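Local coordinates for protein dihydroorotate dehydrogenase (Schistosoma mansoni, PDB 6UY4) that probably oxidises (S)-dihydroorotate to orotate in de novo pyrimidine synthesis, using bound FMN and passing the electrons to a quinone, at residues 242-247 and 269-274; 105-110 and 363-368. All coordinates share one frame; numbering follows the deposited sequence.

Contact 1. Residues 242-247 and 269-274. With FMN (flavin mononucleotide), chain G.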
ATOM      1  N   ILE A 242       4.526   5.992  -5.602  1.00 63.84           N
ATOM      2  CA  ILE A 242       5.930   6.360  -5.687  1.00 68.35           C
ATOM      3  C   ILE A 242       6.608   6.088  -4.347  1.00 67.43           C
ATOM      4  O   ILE A 242       5.966   5.757  -3.350  1.00 68.61           O
ATOM      5  CB  ILE A 242       6.117   7.830  -6.105  1.00 67.70           C
ATOM      6  CG1 ILE A 242       5.654   8.761  -4.983  1.00 65.83           C
ATOM      7  CG2 ILE A 242       5.357   8.119  -7.390  1.00 64.19           C
ATOM      8  CD1 ILE A 242       5.888  10.223  -5.267  1.00 58.60           C
ATOM      9  N   SER A 243       7.929   6.241  -4.336  1.00 68.31           N
ATOM     10  CA  SER A 243       8.867   6.089  -3.235  1.00 64.31           C
ATOM     11  C   SER A 243       9.181   7.441  -2.609  1.00 71.52           C
ATOM     12  O   SER A 243       9.260   8.451  -3.319  1.00 80.11           O
ATOM     13  CB  SER A 243      10.164   5.441  -3.721  1.00 70.91           C
ATOM     14  OG  SER A 243      11.128   5.378  -2.686  1.00 71.98           O
ATOM     15  N   PRO A 244       9.360   7.499  -1.288  1.00 69.38           N
ATOM     16  CA  PRO A 244       9.709   8.768  -0.637  1.00 75.07           C
ATOM     17  C   PRO A 244      11.175   9.150  -0.763  1.00 70.85           C
ATOM     18  O   PRO A 244      11.564  10.210  -0.261  1.00 67.38           O
ATOM     19  CB  PRO A 244       9.339   8.505   0.828  1.00 69.51           C
ATOM     20  CG  PRO A 244       9.573   7.044   0.996  1.00 63.07           C
ATOM     21  CD  PRO A 244       9.193   6.405  -0.314  1.00 65.37           C
ATOM     22  N   ASP A 245      11.993   8.327  -1.415  1.00 63.65           N
ATOM     23  CA  ASP A 245      13.425   8.562  -1.519  1.00 65.07           C
ATOM     24  C   ASP A 245      13.822   9.270  -2.807  1.00 67.17           C
ATOM     25  O   ASP A 245      15.018   9.462  -3.047  1.00 67.92           O
ATOM     26  CB  ASP A 245      14.181   7.236  -1.401  1.00 75.20           C
ATOM     27  CG  ASP A 245      13.863   6.502  -0.115  1.00 73.74           C
ATOM     28  OD1 ASP A 245      13.598   7.178   0.901  1.00 74.17           O
ATOM     29  OD2 ASP A 245      13.871   5.252  -0.121  1.00 73.70           O
ATOM     30  N   GLU A 246      12.858   9.656  -3.637  1.00 69.95           N
ATOM     31  CA  GLU A 246      13.172  10.387  -4.856  1.00 63.11           C
ATOM     32  C   GLU A 246      13.663  11.788  -4.516  1.00 62.40           C
ATOM     33  O   GLU A 246      13.121  12.455  -3.630  1.00 63.47           O
ATOM     34  CB  GLU A 246      11.940  10.470  -5.758  1.00 67.76           C
ATOM     35  CG  GLU A 246      11.247   9.139  -6.016  1.00 70.68           C
ATOM     36  CD  GLU A 246      11.948   8.297  -7.068  1.00 78.18           C
ATOM     37  OE1 GLU A 246      12.970   8.753  -7.621  1.00 85.92           O
ATOM     38  OE2 GLU A 246      11.470   7.177  -7.344  1.00 87.12           O
ATOM     39  N   ASN A 247      14.698  12.237  -5.222  1.00 60.14           N
ATOM     40  CA  ASN A 247      15.184  13.593  -5.027  1.00 63.81           C
ATOM     41  C   ASN A 247      14.191  14.588  -5.628  1.00 66.20           C
ATOM     42  O   ASN A 247      13.178  14.214  -6.226  1.00 68.51           O
ATOM     43  CB  ASN A 247      16.583  13.755  -5.621  1.00 63.75           C
ATOM     44  CG  ASN A 247      16.660  13.347  -7.082  1.00 64.98           C
ATOM     45  OD1 ASN A 247      15.775  13.657  -7.879  1.00 64.10           O
ATOM     46  ND2 ASN A 247      17.731  12.648  -7.440  1.00 68.11           N
ATOM     47  N   ILE A 269      -0.201   7.858  -5.078  1.00 63.60           N
ATOM     48  CA  ILE A 269      -0.111   7.303  -3.732  1.00 60.57           C
ATOM     49  C   ILE A 269       1.279   7.608  -3.196  1.00 60.41           C
ATOM     50  O   ILE A 269       2.285   7.206  -3.796  1.00 56.35           O
ATOM     51  CB  ILE A 269      -0.388   5.792  -3.719  1.00 57.73           C
ATOM     52  CG1 ILE A 269      -1.832   5.512  -4.144  1.00 60.24           C
ATOM     53  CG2 ILE A 269      -0.114   5.213  -2.344  1.00 62.21           C
ATOM     54  CD1 ILE A 269      -2.193   4.043  -4.149  1.00 61.45           C
ATOM     55  N   ILE A 270       1.338   8.321  -2.074  1.00 63.17           N
ATOM     56  CA  ILE A 270       2.594   8.739  -1.458  1.00 64.38           C
ATOM     57  C   ILE A 270       2.549   8.319   0.006  1.00 64.81           C
ATOM     58  O   ILE A 270       1.748   8.855   0.782  1.00 68.84           O
ATOM     59  CB  ILE A 270       2.831  10.252  -1.581  1.00 58.19           C
ATOM     60  CG1 ILE A 270       2.780  10.700  -3.045  1.00 61.30           C
ATOM     61  CG2 ILE A 270       4.160  10.638  -0.956  1.00 62.80           C
ATOM     62  CD1 ILE A 270       1.424  11.212  -3.490  1.00 63.15           C
ATOM     63  N   SER A 271       3.403   7.370   0.393  1.00 66.07           N
ATOM     64  CA  SER A 271       4.368   6.731  -0.498  1.00 68.70           C
ATOM     65  C   SER A 271       4.574   5.273  -0.101  1.00 67.84           C
ATOM     66  O   SER A 271       3.780   4.705   0.650  1.00 68.78           O
ATOM     67  CB  SER A 271       5.710   7.466  -0.465  1.00 76.00           C
ATOM     68  OG  SER A 271       6.256   7.465   0.843  1.00 72.36           O
ATOM     69  N   ASN A 272       5.654   4.673  -0.604  1.00 70.84           N
ATOM     70  CA  ASN A 272       6.011   3.307  -0.239  1.00 65.19           C
ATOM     71  C   ASN A 272       6.990   3.326   0.931  1.00 68.90           C
ATOM     72  O   ASN A 272       6.899   4.196   1.803  1.00 71.98           O
ATOM     73  CB  ASN A 272       6.603   2.568  -1.443  1.00 69.73           C
ATOM     74  CG  ASN A 272       6.408   1.063  -1.362  1.00 70.80           C
ATOM     75  OD1 ASN A 272       6.652   0.445  -0.325  1.00 70.93           O
ATOM     76  ND2 ASN A 272       5.956   0.466  -2.459  1.00 66.47           N
ATOM     77  N   THR A 273       7.931   2.387   0.958  1.00 68.88           N
ATOM     78  CA  THR A 273       8.880   2.262   2.054  1.00 68.44           C
ATOM     79  C   THR A 273      10.205   2.937   1.713  1.00 72.83           C
ATOM     80  O   THR A 273      10.515   3.209   0.550  1.00 85.33           O
ATOM     81  CB  THR A 273       9.120   0.789   2.398  1.00 69.19           C
ATOM     82  OG1 THR A 273       9.581   0.091   1.234  1.00 65.06           O
ATOM     83  CG2 THR A 273       7.838   0.142   2.897  1.00 66.67           C
ATOM     84  N   THR A 274      10.989   3.203   2.756  1.00 69.59           N
ATOM     85  CA  THR A 274      12.294   3.840   2.636  1.00 68.64           C
ATOM     86  C   THR A 274      13.397   2.800   2.789  1.00 71.95           C
ATOM     87  O   THR A 274      13.282   1.875   3.599  1.00 72.78           O
ATOM     88  CB  THR A 274      12.459   4.939   3.693  1.00 70.29           C
ATOM     89  OG1 THR A 274      11.510   5.983   3.451  1.00 90.26           O
ATOM     90  CG2 THR A 274      13.865   5.529   3.667  1.00 71.63           C
TER
HETATM   91  N1  FMN G 406       3.431  -1.854  -1.174  1.00 62.89           N
HETATM   92  C2  FMN G 406       3.047  -2.173  -2.461  1.00 63.97           C
HETATM   93  O2  FMN G 406       2.747  -1.280  -3.252  1.00 66.61           O
HETATM   94  N3  FMN G 406       2.997  -3.491  -2.865  1.00 63.65           N
HETATM   95  C4  FMN G 406       3.332  -4.499  -1.983  1.00 66.89           C
HETATM   96  O4  FMN G 406       3.288  -5.674  -2.344  1.00 71.92           O
HETATM   97  C4A FMN G 406       3.720  -4.183  -0.686  1.00 67.59           C
HETATM   98  N5  FMN G 406       4.057  -5.185   0.199  1.00 71.86           N
HETATM   99  C5A FMN G 406       4.438  -4.870   1.486  1.00 68.53           C
HETATM  100  C6  FMN G 406       4.774  -5.887   2.374  1.00 68.04           C
HETATM  101  C7  FMN G 406       5.162  -5.579   3.672  1.00 71.85           C
HETATM  102  C7M FMN G 406       5.525  -6.680   4.625  1.00 65.21           C
HETATM  103  C8  FMN G 406       5.212  -4.250   4.084  1.00 70.52           C
HETATM  104  C8M FMN G 406       5.630  -3.914   5.485  1.00 66.45           C
HETATM  105  C9  FMN G 406       4.877  -3.235   3.194  1.00 68.68           C
HETATM  106  C9A FMN G 406       4.487  -3.540   1.894  1.00 67.00           C
HETATM  107  N10 FMN G 406       4.148  -2.535   1.004  1.00 62.85           N
HETATM  108  C10 FMN G 406       3.769  -2.855  -0.284  1.00 66.33           C
HETATM  109  C1' FMN G 406       4.197  -1.094   1.414  1.00 59.89           C
HETATM  110  C2' FMN G 406       2.875  -0.670   2.041  1.00 63.65           C
HETATM  111  O2' FMN G 406       1.813  -0.955   1.159  1.00 62.34           O
HETATM  112  C3' FMN G 406       2.872   0.821   2.346  1.00 72.08           C
HETATM  113  O3' FMN G 406       3.240   1.540   1.190  1.00 74.71           O
HETATM  114  C4' FMN G 406       3.819   1.182   3.486  1.00 69.47           C
HETATM  115  O4' FMN G 406       4.048   0.067   4.320  1.00 68.50           O
HETATM  116  C5' FMN G 406       3.191   2.300   4.302  1.00 67.71           C
HETATM  117  O5' FMN G 406       3.890   2.495   5.505  1.00 79.66           O
HETATM  118  P   FMN G 406       3.135   2.188   6.891  1.00 68.19           P
HETATM  119  O1P FMN G 406       4.068   2.544   8.022  1.00 73.45           O
HETATM  120  O2P FMN G 406       1.855   2.985   6.981  1.00 73.82           O
HETATM  121  O3P FMN G 406       2.825   0.714   6.953  1.00 60.82           O
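Ile-242 and the run from Ile-269 to Asn-272 meet where two neighbouring parallel strands of the TIM barrel, 238-242 and 267-270, run out at their C-terminal ends. The first shell is backbone: Ile-242 N donates to Ile-269 O at 3.1 Å, and Asn-272 N answers to Ile-242 O at 3.0 Å. The two isoleucine side chains, of Ile-242 and Ile-270, run out in the same direction next to each other, Ile-242 CD1 being 3.9 Å from Ile-270 CG1. Past the strands the chain turns at Pro-244, in a type I turn from Ser-243 to Glu-246. CB, CG and CD of the proline ring all lie near Ser-271 OG, and CG also meets Thr-274 OG1. The Asp-245 carboxylate comes across Thr-274, its OD1 meeting the CG2 methyl, brought there by a CG anti to the carbonyl carbon (chi1 -57°). Its stronger partners lie outside: OD1 makes a salt bridge with Lys-310, and OD2 accepts from Leu-275 N, which would hold the carboxylate's rotation.

The peptide bond before Ser-271 is cis, just where the strand ends, and the next residues border the flavin. Ser-271 and Asn-272 belong to the FMN pocket, and helix 305-321 backs Ile-270, Ser-271 and Thr-274. FMN O3' makes a weak hydrogen bond to Ser-271 O at 3.3 Å, and alongside it Asn-272 OD1 rests 3.4 Å from FMN C1' of the ribityl chain.

Contact 2. Residues 105-110 and 363-368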
ATOM      1  N   ALA A 105     -13.814  -5.350   9.011  1.00 78.55           N
ATOM      2  CA  ALA A 105     -13.054  -5.036  10.216  1.00 73.84           C
ATOM      3  C   ALA A 105     -13.062  -3.545  10.524  1.00 79.31           C
ATOM      4  O   ALA A 105     -12.912  -3.156  11.687  1.00 89.55           O
ATOM      5  CB  ALA A 105     -11.617  -5.533  10.077  1.00 75.43           C
ATOM      6  N   GLY A 106     -13.222  -2.700   9.509  1.00 79.82           N
ATOM      7  CA  GLY A 106     -13.260  -1.270   9.740  1.00 80.26           C
ATOM      8  C   GLY A 106     -12.666  -0.436   8.623  1.00 78.08           C
ATOM      9  O   GLY A 106     -12.997   0.745   8.488  1.00 73.64           O
ATOM     10  N   PHE A 107     -11.783  -1.030   7.823  1.00 80.84           N
ATOM     11  CA  PHE A 107     -11.183  -0.306   6.711  1.00 72.39           C
ATOM     12  C   PHE A 107     -12.228  -0.009   5.643  1.00 69.32           C
ATOM     13  O   PHE A 107     -13.080  -0.846   5.333  1.00 76.80           O
ATOM     14  CB  PHE A 107     -10.035  -1.109   6.101  1.00 63.68           C
ATOM     15  CG  PHE A 107      -8.834  -1.228   6.993  1.00 62.77           C
ATOM     16  CD1 PHE A 107      -8.025  -0.132   7.234  1.00 62.65           C
ATOM     17  CD2 PHE A 107      -8.504  -2.440   7.576  1.00 68.42           C
ATOM     18  CE1 PHE A 107      -6.913  -0.238   8.049  1.00 65.50           C
ATOM     19  CE2 PHE A 107      -7.394  -2.554   8.392  1.00 63.59           C
ATOM     20  CZ  PHE A 107      -6.598  -1.451   8.629  1.00 63.00           C
ATOM     21  N   SER A 108     -12.158   1.196   5.078  1.00 66.19           N
ATOM     22  CA  SER A 108     -13.099   1.582   4.036  1.00 69.37           C
ATOM     23  C   SER A 108     -12.702   1.059   2.663  1.00 73.49           C
ATOM     24  O   SER A 108     -13.569   0.923   1.794  1.00 73.88           O
ATOM     25  CB  SER A 108     -13.236   3.103   3.981  1.00 68.24           C
ATOM     26  OG  SER A 108     -12.009   3.709   3.612  1.00 68.13           O
ATOM     27  N   HIS A 109     -11.420   0.771   2.446  1.00 66.70           N
ATOM     28  CA  HIS A 109     -10.988   0.194   1.184  1.00 65.49           C
ATOM     29  C   HIS A 109      -9.752  -0.661   1.413  1.00 62.73           C
ATOM     30  O   HIS A 109      -8.927  -0.371   2.284  1.00 57.25           O
ATOM     31  CB  HIS A 109     -10.715   1.272   0.125  1.00 62.20           C
ATOM     32  CG  HIS A 109      -9.598   2.205   0.474  1.00 65.27           C
ATOM     33  ND1 HIS A 109      -9.775   3.312   1.276  1.00 64.69           N
ATOM     34  CD2 HIS A 109      -8.293   2.206   0.113  1.00 57.96           C
ATOM     35  CE1 HIS A 109      -8.625   3.950   1.401  1.00 63.45           C
ATOM     36  NE2 HIS A 109      -7.710   3.299   0.707  1.00 60.78           N
ATOM     37  N   ILE A 110      -9.642  -1.728   0.626  1.00 68.01           N
ATOM     38  CA  ILE A 110      -8.506  -2.639   0.665  1.00 65.72           C
ATOM     39  C   ILE A 110      -7.824  -2.606  -0.694  1.00 65.25           C
ATOM     40  O   ILE A 110      -8.491  -2.639  -1.734  1.00 68.37           O
ATOM     41  CB  ILE A 110      -8.934  -4.079   1.020  1.00 74.25           C
ATOM     42  CG1 ILE A 110      -9.842  -4.086   2.250  1.00 70.21           C
ATOM     43  CG2 ILE A 110      -7.715  -4.960   1.248  1.00 66.10           C
ATOM     44  CD1 ILE A 110      -9.183  -3.548   3.495  1.00 69.57           C
ATOM     45  N   PRO A 363      -8.740  -2.966  15.699  1.00 89.10           N
ATOM     46  CA  PRO A 363      -9.326  -1.671  16.095  1.00 91.99           C
ATOM     47  C   PRO A 363      -8.640  -0.453  15.487  1.00 86.74           C
ATOM     48  O   PRO A 363      -9.234   0.634  15.496  1.00 93.38           O
ATOM     49  CB  PRO A 363      -9.198  -1.676  17.626  1.00 92.14           C
ATOM     50  CG  PRO A 363      -9.199  -3.098  17.995  1.00 90.57           C
ATOM     51  CD  PRO A 363      -8.428  -3.776  16.890  1.00 87.87           C
ATOM     52  N   VAL A 364      -7.431  -0.600  14.934  1.00 83.80           N
ATOM     53  CA  VAL A 364      -6.710   0.542  14.377  1.00 87.83           C
ATOM     54  C   VAL A 364      -7.487   1.202  13.247  1.00 87.93           C
ATOM     55  O   VAL A 364      -7.285   2.388  12.969  1.00 85.50           O
ATOM     56  CB  VAL A 364      -5.302   0.115  13.897  1.00 82.01           C
ATOM     57  CG1 VAL A 364      -5.378  -0.600  12.556  1.00 76.85           C
ATOM     58  CG2 VAL A 364      -4.372   1.320  13.814  1.00 78.53           C
ATOM     59  N   ALA A 365      -8.388   0.465  12.591  1.00 91.44           N
ATOM     60  CA  ALA A 365      -9.157   1.030  11.488  1.00 82.27           C
ATOM     61  C   ALA A 365     -10.113   2.112  11.978  1.00 84.13           C
ATOM     62  O   ALA A 365     -10.093   3.245  11.482  1.00 82.33           O
ATOM     63  CB  ALA A 365      -9.916  -0.081  10.760  1.00 79.77           C
ATOM     64  N   HIS A 366     -10.954   1.781  12.962  1.00 89.47           N
ATOM     65  CA  HIS A 366     -11.899   2.749  13.505  1.00 87.19           C
ATOM     66  C   HIS A 366     -11.282   3.671  14.546  1.00 83.22           C
ATOM     67  O   HIS A 366     -11.805   4.771  14.757  1.00 79.04           O
ATOM     68  CB  HIS A 366     -13.106   2.032  14.115  1.00 88.12           C
ATOM     69  CG  HIS A 366     -14.188   1.729  13.127  1.00 91.60           C
ATOM     70  ND1 HIS A 366     -13.941   1.564  11.780  1.00 90.45           N
ATOM     71  CD2 HIS A 366     -15.524   1.583  13.284  1.00 91.67           C
ATOM     72  CE1 HIS A 366     -15.077   1.319  11.154  1.00 87.19           C
ATOM     73  NE2 HIS A 366     -16.054   1.324  12.044  1.00 92.81           N
ATOM     74  N   LYS A 367     -10.198   3.249  15.201  1.00 83.97           N
ATOM     75  CA  LYS A 367      -9.536   4.108  16.179  1.00 85.00           C
ATOM     76  C   LYS A 367      -9.116   5.427  15.547  1.00 84.40           C
ATOM     77  O   LYS A 367      -9.469   6.506  16.037  1.00 87.98           O
ATOM     78  CB  LYS A 367      -8.321   3.397  16.775  1.00 85.19           C
ATOM     79  CG  LYS A 367      -7.508   4.265  17.725  1.00 90.51           C
ATOM     80  CD  LYS A 367      -6.065   3.792  17.823  1.00 85.50           C
ATOM     81  CE  LYS A 367      -5.261   4.671  18.769  1.00 87.37           C
ATOM     82  NZ  LYS A 367      -3.796   4.431  18.649  1.00 90.35           N
ATOM     83  N   VAL A 368      -8.360   5.353  14.448  1.00 88.51           N
ATOM     84  CA  VAL A 368      -7.900   6.560  13.765  1.00 88.43           C
ATOM     85  C   VAL A 368      -9.087   7.398  13.307  1.00 85.72           C
ATOM     86  O   VAL A 368      -9.065   8.633  13.388  1.00 88.55           O
ATOM     87  CB  VAL A 368      -6.982   6.189  12.585  1.00 83.16           C
ATOM     88  CG1 VAL A 368      -6.453   7.442  11.903  1.00 87.83           C
ATOM     89  CG2 VAL A 368      -5.838   5.307  13.059  1.00 73.74           C
TER
HETATM   90  O   HOH W   1     -11.690  -1.218  13.272  1.00 87.50           O
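Phe-107 presents one ring face to Ala-365, in the first turn of helix 364-376. Followed outward, its CB starts by pointing away from the helix; the turn at chi1 (-69°), which sets CG beside the backbone N, brings the ring back. CG then lies 4.1 Å from Ala-365 CB, and CD1 and CE1 follow along the same methyl. The methyl sits almost on the ring normal, 3.9 Å from the centroid and 6° off it, a CH-pi contact over the middle of the ring. At the far end CZ also meets Val-364 CG1 at 4.2 Å, approached obliquely. Leu-88 and Leu-353, from the first and last barrel strands, pack on this phenyl too.

Next to the ring the packing is against bare backbone. Gly-106 closes helix 99-105 in a Schellman motif with phi 147°, and with no side chain there its C comes to 3.5 Å from Ala-365 CB. The His-366 ring turns its edge to Gly-106 O, with CE1 3.4 Å away. That carbonyl takes its hydrogen bond from His-84 NE2, while Phe-70 meets the His-366 ring edge-to-face. One water stitches the two parts, donating to Ala-105 O at 2.8 Å and accepting from His-366 N at 3.1 Å. Helix 99-105 is the crossover from strand 86-88 to strand 109-115, so the last helix here packs on the helix-to-strand turn of that first beta-alpha-beta unit, as expected where a TIM barrel closes on itself.

From the N terminus, the chain first passes 105-110, where helix 99-105 gives way to strand 109-115. It then builds successive barrel strands until 242-247, crosses through helix 248-259, and comes back alongside itself at 269-274: contact 1 closes this short loop of 21 intervening residues. Only after the rest of the barrel does 363-368 return to the beginning, so contact 2 closes a loop of 252 residues that contains the whole of contact 1, without crossing it. The one joins adjacent strand ends beside the flavin; the other joins the C-terminal helix to the barrel's start. Their centres are 23 Å apart, on opposite sides of the chain's centre, and both reach the same parallel sheet.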